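Local coordinates for protein CRISPR-associated endonuclease Cas9 (Campylobacter jejuni subsp. jejuni serotype O:2, PDB 5X2H) that is an RNA-guided endonuclease that, in its natural form, cuts both strands of complementary invading DNA with RuvC-like and HNH domains, at residues I365-L378 against I388-L400. Residues are numbered along the deposited sequence; the frame is centred on the assembly and turned at random.
With nucleotides of chain C; nucleotides of chain B.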
loop_
_atom_site.group_PDB
_atom_site.type_symbol
_atom_site.label_atom_id
_atom_site.label_comp_id
_atom_site.label_asym_id
_atom_site.label_seq_id
_atom_site.Cartn_x
_atom_site.Cartn_y
_atom_site.Cartn_z
ATOM N N ILE A 365 4.315 27.100 -2.267
ATOM C CA ILE A 365 4.807 26.556 -3.530
ATOM C C ILE A 365 5.149 25.080 -3.374
ATOM O O ILE A 365 4.923 24.276 -4.286
ATOM C CB ILE A 365 6.015 27.372 -4.028
ATOM C CG1 ILE A 365 5.635 28.846 -4.193
ATOM C CG2 ILE A 365 6.531 26.810 -5.345
ATOM C CD1 ILE A 365 6.773 29.723 -4.686
ATOM N N THR A 366 5.682 24.697 -2.212
ATOM C CA THR A 366 6.051 23.303 -1.984
ATOM C C THR A 366 4.821 22.408 -1.913
ATOM O O THR A 366 4.840 21.279 -2.417
ATOM C CB THR A 366 6.875 23.184 -0.698
ATOM O OG1 THR A 366 8.069 23.967 -0.814
ATOM C CG2 THR A 366 7.253 21.728 -0.426
ATOM N N LEU A 367 3.738 22.893 -1.307
ATOM C CA LEU A 367 2.571 22.064 -1.028
ATOM C C LEU A 367 1.477 22.169 -2.083
ATOM O O LEU A 367 0.907 21.146 -2.474
ATOM C CB LEU A 367 1.986 22.424 0.342
ATOM C CG LEU A 367 2.889 22.147 1.547
ATOM C CD1 LEU A 367 2.235 22.631 2.831
ATOM C CD2 LEU A 367 3.225 20.663 1.637
ATOM N N ILE A 368 1.163 23.374 -2.557
ATOM C CA ILE A 368 0.020 23.581 -3.452
ATOM C C ILE A 368 0.518 23.360 -4.879
ATOM O O ILE A 368 0.996 24.278 -5.549
ATOM C CB ILE A 368 -0.613 24.955 -3.262
ATOM C CG1 ILE A 368 -0.940 25.186 -1.785
ATOM C CG2 ILE A 368 -1.871 25.077 -4.114
ATOM C CD1 ILE A 368 -1.457 26.577 -1.486
ATOM N N LYS A 369 0.383 22.122 -5.354
ATOM C CA LYS A 369 0.778 21.786 -6.716
ATOM C C LYS A 369 -0.235 22.249 -7.755
ATOM O O LYS A 369 0.110 22.345 -8.937
ATOM C CB LYS A 369 0.992 20.276 -6.844
ATOM C CG LYS A 369 2.011 19.710 -5.867
ATOM C CD LYS A 369 3.401 20.278 -6.118
ATOM C CE LYS A 369 4.430 19.642 -5.195
ATOM N NZ LYS A 369 5.818 20.078 -5.512
ATOM N N ASP A 370 -1.472 22.524 -7.345
ATOM C CA ASP A 370 -2.481 23.081 -8.240
ATOM C C ASP A 370 -2.172 24.561 -8.442
ATOM O O ASP A 370 -2.273 25.355 -7.501
ATOM C CB ASP A 370 -3.878 22.873 -7.660
ATOM C CG ASP A 370 -4.982 23.149 -8.666
ATOM O OD1 ASP A 370 -4.901 24.161 -9.394
ATOM O OD2 ASP A 370 -5.936 22.347 -8.728
ATOM N N GLU A 371 -1.802 24.932 -9.669
ATOM C CA GLU A 371 -1.306 26.283 -9.921
ATOM C C GLU A 371 -2.378 27.336 -9.664
ATOM O O GLU A 371 -2.082 28.410 -9.131
ATOM C CB GLU A 371 -0.780 26.387 -11.353
ATOM C CG GLU A 371 0.236 25.310 -11.699
ATOM C CD GLU A 371 1.274 25.780 -12.698
ATOM O OE1 GLU A 371 1.042 26.809 -13.369
ATOM O OE2 GLU A 371 2.331 25.121 -12.804
ATOM N N ILE A 372 -3.628 27.048 -10.034
ATOM C CA ILE A 372 -4.705 28.005 -9.801
ATOM C C ILE A 372 -4.916 28.211 -8.306
ATOM O O ILE A 372 -5.030 29.346 -7.829
ATOM C CB ILE A 372 -5.999 27.549 -10.503
ATOM C CG1 ILE A 372 -6.043 28.067 -11.945
ATOM C CG2 ILE A 372 -7.231 28.023 -9.739
ATOM C CD1 ILE A 372 -5.046 27.411 -12.884
ATOM N N LYS A 373 -4.958 27.118 -7.541
ATOM C CA LYS A 373 -5.052 27.251 -6.093
ATOM C C LYS A 373 -3.789 27.873 -5.513
ATOM O O LYS A 373 -3.843 28.522 -4.462
ATOM C CB LYS A 373 -5.335 25.888 -5.456
ATOM C CG LYS A 373 -6.552 25.884 -4.540
ATOM C CD LYS A 373 -6.884 24.489 -4.026
ATOM C CE LYS A 373 -7.599 23.653 -5.075
ATOM N NZ LYS A 373 -8.139 22.393 -4.494
ATOM N N LEU A 374 -2.650 27.699 -6.189
ATOM C CA LEU A 374 -1.430 28.378 -5.769
ATOM C C LEU A 374 -1.489 29.867 -6.094
ATOM O O LEU A 374 -1.045 30.697 -5.292
ATOM C CB LEU A 374 -0.213 27.723 -6.424
ATOM C CG LEU A 374 1.150 28.375 -6.171
ATOM C CD1 LEU A 374 1.433 28.521 -4.677
ATOM C CD2 LEU A 374 2.255 27.583 -6.859
ATOM N N LYS A 375 -2.030 30.223 -7.264
ATOM C CA LYS A 375 -2.226 31.634 -7.593
ATOM C C LYS A 375 -3.086 32.323 -6.543
ATOM O O LYS A 375 -2.762 33.428 -6.090
ATOM C CB LYS A 375 -2.868 31.780 -8.975
ATOM C CG LYS A 375 -1.974 31.419 -10.151
ATOM C CD LYS A 375 -2.744 31.517 -11.463
ATOM C CE LYS A 375 -1.933 30.990 -12.636
ATOM N NZ LYS A 375 -0.730 31.825 -12.898
ATOM N N LYS A 376 -4.184 31.679 -6.139
ATOM C CA LYS A 376 -5.061 32.266 -5.132
ATOM C C LYS A 376 -4.358 32.390 -3.785
ATOM O O LYS A 376 -4.558 33.373 -3.064
ATOM C CB LYS A 376 -6.335 31.431 -4.999
ATOM N N ALA A 377 -3.530 31.405 -3.429
ATOM C CA ALA A 377 -2.832 31.466 -2.149
ATOM C C ALA A 377 -1.784 32.572 -2.147
ATOM O O ALA A 377 -1.641 33.295 -1.155
ATOM C CB ALA A 377 -2.190 30.117 -1.835
ATOM N N LEU A 378 -1.036 32.713 -3.246
ATOM C CA LEU A 378 -0.050 33.785 -3.342
ATOM C C LEU A 378 -0.719 35.156 -3.341
ATOM O O LEU A 378 -0.147 36.125 -2.829
ATOM C CB LEU A 378 0.804 33.603 -4.604
ATOM C CG LEU A 378 1.645 32.325 -4.774
ATOM C CD1 LEU A 378 2.099 32.151 -6.222
ATOM C CD2 LEU A 378 2.850 32.323 -3.846
ATOM N N ILE A 388 3.267 36.863 -9.113
ATOM C CA ILE A 388 2.429 35.712 -8.781
ATOM C C ILE A 388 2.521 34.655 -9.872
ATOM O O ILE A 388 2.678 33.460 -9.596
ATOM C CB ILE A 388 0.974 36.156 -8.541
ATOM C CG1 ILE A 388 0.896 37.047 -7.302
ATOM C CG2 ILE A 388 0.054 34.951 -8.401
ATOM C CD1 ILE A 388 -0.504 37.500 -6.964
ATOM N N ASP A 389 2.425 35.080 -11.134
ATOM C CA ASP A 389 2.588 34.146 -12.243
ATOM C C ASP A 389 3.985 33.541 -12.245
ATOM O O ASP A 389 4.159 32.363 -12.578
ATOM C CB ASP A 389 2.305 34.853 -13.571
ATOM C CG ASP A 389 0.918 35.462 -13.625
ATOM O OD1 ASP A 389 0.123 35.230 -12.688
ATOM O OD2 ASP A 389 0.621 36.176 -14.604
ATOM N N SER A 390 4.992 34.333 -11.872
ATOM C CA SER A 390 6.358 33.824 -11.815
ATOM C C SER A 390 6.509 32.791 -10.703
ATOM O O SER A 390 7.056 31.704 -10.923
ATOM C CB SER A 390 7.341 34.977 -11.614
ATOM O OG SER A 390 7.189 35.962 -12.621
ATOM N N LEU A 391 6.024 33.115 -9.501
ATOM C CA LEU A 391 6.117 32.184 -8.384
ATOM C C LEU A 391 5.254 30.946 -8.588
ATOM O O LEU A 391 5.538 29.904 -7.988
ATOM C CB LEU A 391 5.722 32.881 -7.081
ATOM C CG LEU A 391 6.585 34.055 -6.610
ATOM C CD1 LEU A 391 6.094 34.566 -5.264
ATOM C CD2 LEU A 391 8.051 33.659 -6.531
ATOM N N SER A 392 4.214 31.032 -9.422
ATOM C CA SER A 392 3.338 29.888 -9.652
ATOM C C SER A 392 3.994 28.809 -10.502
ATOM O O SER A 392 3.499 27.678 -10.528
ATOM C CB SER A 392 2.037 30.337 -10.319
ATOM O OG SER A 392 1.043 30.645 -9.357
ATOM N N LYS A 393 5.085 29.128 -11.198
ATOM C CA LYS A 393 5.724 28.183 -12.105
ATOM C C LYS A 393 6.877 27.420 -11.469
ATOM O O LYS A 393 7.352 26.445 -12.062
ATOM C CB LYS A 393 6.229 28.914 -13.357
ATOM N N LEU A 394 7.335 27.829 -10.290
ATOM C CA LEU A 394 8.466 27.177 -9.645
ATOM C C LEU A 394 8.040 25.860 -9.012
ATOM O O LEU A 394 6.954 25.752 -8.433
ATOM C CB LEU A 394 9.074 28.097 -8.587
ATOM C CG LEU A 394 9.535 29.474 -9.068
ATOM C CD1 LEU A 394 9.891 30.353 -7.884
ATOM C CD2 LEU A 394 10.716 29.349 -10.022
ATOM N N GLU A 395 8.905 24.854 -9.124
ATOM C CA GLU A 395 8.654 23.524 -8.576
ATOM C C GLU A 395 9.536 23.336 -7.347
ATOM O O GLU A 395 10.762 23.222 -7.466
ATOM C CB GLU A 395 8.930 22.441 -9.618
ATOM C CG GLU A 395 8.323 22.716 -10.986
ATOM C CD GLU A 395 8.554 21.579 -11.967
ATOM O OE1 GLU A 395 8.249 20.416 -11.620
ATOM O OE2 GLU A 395 9.053 21.846 -13.081
ATOM N N PHE A 396 8.914 23.302 -6.171
ATOM C CA PHE A 396 9.607 23.084 -4.912
ATOM C C PHE A 396 9.201 21.743 -4.313
ATOM O O PHE A 396 8.063 21.293 -4.473
ATOM C CB PHE A 396 9.305 24.199 -3.905
ATOM C CG PHE A 396 9.992 25.500 -4.208
ATOM C CD1 PHE A 396 11.028 25.558 -5.125
ATOM C CD2 PHE A 396 9.606 26.664 -3.566
ATOM C CE1 PHE A 396 11.660 26.758 -5.401
ATOM C CE2 PHE A 396 10.232 27.862 -3.836
ATOM C CZ PHE A 396 11.260 27.909 -4.756
ATOM N N LYS A 397 10.138 21.117 -3.607
ATOM C CA LYS A 397 9.865 19.868 -2.910
ATOM C C LYS A 397 10.861 19.717 -1.766
ATOM O O LYS A 397 11.760 20.544 -1.586
ATOM C CB LYS A 397 9.928 18.673 -3.865
ATOM C CG LYS A 397 11.320 18.352 -4.375
ATOM C CD LYS A 397 11.324 17.025 -5.114
ATOM C CE LYS A 397 12.706 16.685 -5.640
ATOM N NZ LYS A 397 12.727 15.336 -6.271
ATOM N N ASP A 398 10.673 18.651 -0.980
ATOM C CA ASP A 398 11.568 18.223 0.094
ATOM C C ASP A 398 11.524 19.144 1.312
ATOM O O ASP A 398 11.270 20.347 1.192
ATOM C CB ASP A 398 13.006 18.095 -0.421
ATOM C CG ASP A 398 13.691 16.835 0.075
ATOM O OD1 ASP A 398 13.414 16.414 1.217
ATOM O OD2 ASP A 398 14.500 16.262 -0.683
ATOM N N HIS A 399 11.773 18.575 2.490
ATOM C CA HIS A 399 11.715 19.297 3.751
ATOM C C HIS A 399 12.942 18.975 4.591
ATOM O O HIS A 399 13.556 17.913 4.456
ATOM C CB HIS A 399 10.457 18.940 4.559
ATOM C CG HIS A 399 9.170 19.222 3.850
ATOM N ND1 HIS A 399 8.292 20.200 4.268
ATOM C CD2 HIS A 399 8.605 18.648 2.762
ATOM C CE1 HIS A 399 7.245 20.219 3.462
ATOM N NE2 HIS A 399 7.409 19.285 2.542
ATOM N N LEU A 400 13.286 19.906 5.479
ATOM C CA LEU A 400 14.255 19.625 6.525
ATOM C C LEU A 400 13.609 18.743 7.592
ATOM O O LEU A 400 12.445 18.347 7.490
ATOM C CB LEU A 400 14.776 20.922 7.141
ATOM C CG LEU A 400 15.468 21.939 6.233
ATOM C CD1 LEU A 400 15.924 23.139 7.046
ATOM C CD2 LEU A 400 16.644 21.313 5.499
ATOM P P DC C 17 7.745 16.266 -0.809
ATOM O OP1 DC C 17 7.887 17.640 -0.280
ATOM O OP2 DC C 17 8.861 15.654 -1.563
ATOM O "O5'" DC C 17 7.349 15.289 0.394
ATOM C "C5'" DC C 17 6.282 15.640 1.263
ATOM C "C4'" DC C 17 5.796 14.437 2.049
ATOM O "O4'" DC C 17 5.257 13.449 1.137
ATOM C "C3'" DC C 17 6.869 13.688 2.821
ATOM O "O3'" DC C 17 7.097 14.312 4.076
ATOM C "C2'" DC C 17 6.219 12.319 2.990
ATOM C "C1'" DC C 17 5.502 12.146 1.651
ATOM N N1 DC C 17 6.294 11.382 0.653
ATOM C C2 DC C 17 6.360 9.988 0.743
ATOM O O2 DC C 17 5.752 9.415 1.655
ATOM N N3 DC C 17 7.086 9.304 -0.173
ATOM C C4 DC C 17 7.726 9.959 -1.142
ATOM N N4 DC C 17 8.429 9.241 -2.028
ATOM C C5 DC C 17 7.675 11.381 -1.247
ATOM C C6 DC C 17 6.954 12.044 -0.338
ATOM P P DG C 16 7.215 17.088 -7.354
ATOM O OP1 DG C 16 7.376 18.552 -7.504
ATOM O OP2 DG C 16 8.415 16.230 -7.224
ATOM O "O5'" DG C 16 6.281 16.810 -6.090
ATOM C "C5'" DG C 16 6.831 16.214 -4.933
ATOM C "C4'" DG C 16 5.737 15.772 -3.984
ATOM O "O4'" DG C 16 4.977 14.698 -4.588
ATOM C "C3'" DG C 16 6.237 15.205 -2.672
ATOM O "O3'" DG C 16 6.443 16.259 -1.747
ATOM C "C2'" DG C 16 5.083 14.305 -2.249
ATOM C "C1'" DG C 16 4.579 13.772 -3.591
ATOM N N9 DG C 16 5.104 12.453 -3.943
ATOM C C8 DG C 16 5.922 12.146 -5.004
ATOM N N7 DG C 16 6.224 10.878 -5.081
ATOM C C5 DG C 16 5.560 10.305 -4.003
ATOM C C6 DG C 16 5.514 8.954 -3.575
ATOM O O6 DG C 16 6.074 7.970 -4.080
ATOM N N1 DG C 16 4.724 8.797 -2.438
ATOM C C2 DG C 16 4.066 9.819 -1.793
ATOM N N2 DG C 16 3.354 9.476 -0.707
ATOM N N3 DG C 16 4.100 11.092 -2.185
ATOM C C4 DG C 16 4.865 11.259 -3.292
ATOM P P A B 5 18.305 18.095 9.018
ATOM O OP1 A B 5 17.081 18.703 8.437
ATOM O OP2 A B 5 18.330 16.640 9.295
ATOM O "O5'" A B 5 19.533 18.427 8.061
ATOM C "C5'" A B 5 19.977 19.765 7.903
ATOM C "C4'" A B 5 21.330 19.834 7.242
ATOM O "O4'" A B 5 22.333 19.185 8.065
ATOM C "C3'" A B 5 21.457 19.130 5.905
ATOM O "O3'" A B 5 20.883 19.859 4.837
ATOM C "C2'" A B 5 22.962 18.934 5.788
ATOM O "O2'" A B 5 23.605 20.148 5.428
ATOM C "C1'" A B 5 23.328 18.613 7.237
ATOM N N9 A B 5 23.378 17.158 7.469
ATOM C C8 A B 5 22.487 16.359 8.144
ATOM N N7 A B 5 22.826 15.091 8.157
ATOM C C5 A B 5 24.016 15.053 7.443
ATOM C C6 A B 5 24.884 14.003 7.098
ATOM N N6 A B 5 24.683 12.730 7.443
ATOM N N1 A B 5 25.984 14.310 6.376
ATOM C C2 A B 5 26.189 15.586 6.027
ATOM N N3 A B 5 25.448 16.659 6.291
ATOM C C4 A B 5 24.364 16.320 7.011
HETATM O O HOH W 1 6.175 22.784 -6.190
HETATM O O HOH W 2 10.993 22.983 -0.605
#
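In the largely helical recognition lobe of Cas9, the end of helix 355-367, helix 371-379 and helix 385-391 pack as consecutive helices, and an extended loop continues from the last to the DNA backbone. At the phosphate end, K369 reaches the F396 carbonyl, its NZ 2.8 Å from F396 O and nearly in line with the C=O bond (164°). A bend at chi2 (-64°) turns the lysine chain toward that loop, and the same ammonium group donates to OP1 of DG16 of chain C at 3.0 Å. Water 1 accepts from K369 NZ and F396 N and donates to I365 O, tying the end of helix 355-367 to the loop. One nucleotide on, D398 N donates to DC17 OP1 of chain C at 3.0 Å. The H399 ring has this oxygen at its edge and the methyl CG2 of T366 lying obliquely to it. The loop backbone and one lysine thus grip successive phosphates.

Apolar packing fills the middle. With I365 CG2 anti to the backbone N, that methyl faces F396 CD2 at 3.6 Å while CD1 runs on toward L391 O; L394 CB sits over the rim of one face of the phenyl ring. T366 OG1 sits beside F396 CB, its hydroxyl bonded to A362 O and receiving a hydrogen bond from water 2, which also donates to K397 O. Farther along, L378 CD1 packs against L391 CB (3.8 Å) and I388 CG2, and the CG of K375 passes S392 OG. At the outer end K375 NZ forms a long salt bridge with D389 OD1 (3.5 Å), an oxygen that Q385 also binds.

Helix 336-344 lies against the second segment, with Y341 edge-to-face to F396 and touching L391, while I361 of helix 355-367 meets L378 and L391, and L400 packs on helix 266-288.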